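Local structure of dihydrofolate reductase, putative (Aspergillus flavus, 6DRS) at residues P6-V11 with S152-G157. The protein binds NADP and a diaminoquinazoline inhibitor, and probably catalyses the NADPH-dependent reduction of dihydrofolate to tetrahydrofolate. Numbering follows the deposited sequence.
Sequences PLTLIV and SVFVIG. With H8A (3-{[(3R)-7,9-diamino-3-methyl-2,3-dihydrofuro[2,3-f]quinazolin-4-yl]oxy}benzonitrile), chain G.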
# COMPACT_ATOMS: atom_id res chain seq x y z
N PRO A 6 -6.50 -13.51 -4.40
CA PRO A 6 -7.15 -12.35 -3.79
C PRO A 6 -6.43 -11.04 -4.17
O PRO A 6 -5.20 -11.03 -4.42
CB PRO A 6 -7.08 -12.61 -2.28
CG PRO A 6 -5.85 -13.48 -2.12
CD PRO A 6 -5.76 -14.30 -3.40
N LEU A 7 -7.19 -9.95 -4.21
CA LEU A 7 -6.61 -8.62 -4.41
C LEU A 7 -6.64 -7.88 -3.06
O LEU A 7 -7.67 -7.82 -2.40
CB LEU A 7 -7.43 -7.88 -5.48
CG LEU A 7 -6.77 -6.65 -6.09
CD1 LEU A 7 -5.31 -6.93 -6.46
CD2 LEU A 7 -7.54 -6.18 -7.30
N THR A 8 -5.50 -7.39 -2.62
CA THR A 8 -5.47 -6.77 -1.31
C THR A 8 -5.23 -5.26 -1.50
O THR A 8 -4.21 -4.86 -2.04
CB THR A 8 -4.40 -7.43 -0.43
OG1 THR A 8 -4.70 -8.83 -0.37
CG2 THR A 8 -4.33 -6.83 0.95
N LEU A 9 -6.18 -4.45 -1.04
CA LEU A 9 -5.98 -3.00 -0.83
C LEU A 9 -5.34 -2.79 0.54
O LEU A 9 -5.80 -3.36 1.55
CB LEU A 9 -7.35 -2.31 -0.89
CG LEU A 9 -7.98 -2.19 -2.27
CD1 LEU A 9 -8.18 -3.56 -2.90
CD2 LEU A 9 -9.29 -1.43 -2.18
N ILE A 10 -4.26 -2.03 0.60
CA ILE A 10 -3.68 -1.68 1.88
C ILE A 10 -3.64 -0.15 1.97
O ILE A 10 -3.21 0.54 1.01
CB ILE A 10 -2.30 -2.31 2.07
CG1 ILE A 10 -1.75 -2.01 3.46
CG2 ILE A 10 -1.34 -1.92 0.95
CD1 ILE A 10 -0.40 -2.62 3.73
N VAL A 11 -4.05 0.35 3.13
CA VAL A 11 -4.33 1.79 3.31
C VAL A 11 -4.17 2.14 4.79
O VAL A 11 -4.40 1.29 5.65
CB VAL A 11 -5.75 2.12 2.81
CG1 VAL A 11 -6.81 1.54 3.74
CG2 VAL A 11 -5.98 3.62 2.61
N SER A 152 2.50 -11.70 -4.13
CA SER A 152 1.18 -11.09 -3.80
C SER A 152 0.98 -9.75 -4.54
O SER A 152 1.93 -9.04 -4.79
CB SER A 152 1.07 -10.90 -2.33
OG SER A 152 1.32 -12.13 -1.68
N VAL A 153 -0.26 -9.43 -4.90
CA VAL A 153 -0.57 -8.13 -5.52
C VAL A 153 -1.34 -7.26 -4.51
O VAL A 153 -2.38 -7.65 -3.97
CB VAL A 153 -1.34 -8.29 -6.85
CG1 VAL A 153 -1.69 -6.94 -7.46
CG2 VAL A 153 -0.55 -9.15 -7.83
N PHE A 154 -0.80 -6.08 -4.29
CA PHE A 154 -1.39 -5.09 -3.41
C PHE A 154 -1.83 -3.89 -4.24
O PHE A 154 -1.09 -3.46 -5.13
CB PHE A 154 -0.34 -4.57 -2.43
CG PHE A 154 0.02 -5.59 -1.39
CD1 PHE A 154 -0.77 -5.75 -0.26
CD2 PHE A 154 1.09 -6.45 -1.58
CE1 PHE A 154 -0.46 -6.72 0.68
CE2 PHE A 154 1.41 -7.42 -0.63
CZ PHE A 154 0.63 -7.55 0.50
N VAL A 155 -3.01 -3.36 -3.93
CA VAL A 155 -3.40 -2.03 -4.43
C VAL A 155 -3.09 -1.00 -3.34
O VAL A 155 -3.70 -1.06 -2.27
CB VAL A 155 -4.89 -2.00 -4.79
CG1 VAL A 155 -5.38 -0.58 -5.09
CG2 VAL A 155 -5.18 -2.94 -5.95
N ILE A 156 -2.10 -0.13 -3.59
CA ILE A 156 -1.58 0.75 -2.54
C ILE A 156 -2.15 2.18 -2.64
O ILE A 156 -1.66 3.06 -1.90
CB ILE A 156 -0.04 0.74 -2.47
CG1 ILE A 156 0.62 1.45 -3.66
CG2 ILE A 156 0.42 -0.71 -2.35
CD1 ILE A 156 2.01 1.96 -3.39
N GLY A 157 -3.18 2.41 -3.47
CA GLY A 157 -3.75 3.75 -3.56
C GLY A 157 -3.43 4.51 -4.85
O GLY A 157 -2.77 3.99 -5.76
C2 H8A G . 2.91 5.11 2.73
C3 H8A G . 2.42 4.48 3.87
C4 H8A G . 1.32 3.60 3.77
C5 H8A G . 0.68 3.39 2.53
C6 H8A G . 1.22 4.04 1.40
C7 H8A G . 2.29 4.88 1.52
C8 H8A G . -0.38 2.51 2.47
O1 H8A G . 3.99 5.95 2.80
C10 H8A G . -0.22 2.11 4.77
C14 H8A G . 5.27 5.61 2.41
C15 H8A G . 6.19 6.64 2.14
C16 H8A G . 7.50 6.32 1.74
C17 H8A G . 7.88 4.97 1.62
C18 H8A G . 6.99 3.91 1.88
N9 H8A G . -0.83 1.90 3.59
N11 H8A G . 0.82 2.97 4.87
N12 H8A G . -1.02 2.24 1.18
N13 H8A G . -0.67 1.47 6.00
C19 H8A G . 5.67 4.26 2.27
C20 H8A G . 7.37 2.63 1.75
N21 H8A G . 7.71 1.50 1.58
C22 H8A G . 2.65 5.47 0.23
C23 H8A G . 1.48 4.99 -0.65
O24 H8A G . 0.80 3.96 0.09
C25 H8A G . 3.83 4.70 -0.32
O HOH W 1 -2.76 -9.80 -2.24
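With CG2 trans to its backbone N and OG1 on the side of that nitrogen (chi1 -56°), Thr8 lays its methyl obliquely against the Phe154 ring, CG2 3.9 Å from CE1, and leaves its hydroxyl for Arg175 and for a water, which donates to Val153 O. Threonine suits the place because its methyl can pack while its hydroxyl stays paired in a buried spot. Ile10 extends CG1 away from its N (chi1 -176°), which turns CG2 back to Ile156 CG2 at 3.9 Å and, more loosely, to Phe154. On the other face, Val155 lies between two leucines, its CG2 4.0 Å from Leu7 CD1 and its CB against Leu9 CG; beta-branched residues suit these extended strands, and helix 159-167 covers Leu9 and Val155. The backbones join as neighbouring parallel strands: Thr8 O accepts from Val155 N at 2.7 Å, and Val155 O from Ile10 N at 3.1 Å. A weak bond from Thr8 N to Val153 O (3.4 Å) precedes these, on the Pro6 side. Where the two strands diverge, the inhibitor's amino N12 sits between their carbonyls, donating almost straight (177°) to Ile10 O at 2.8 Å and weakly to Ile156 O. Ile10 O also pairs with Tyr162 OH, while Asp40 binds the inhibitor elsewhere. Two main-chain carbonyls therefore read the amino group, a recognition characteristic of diamino antifolates in dihydrofolate reductases.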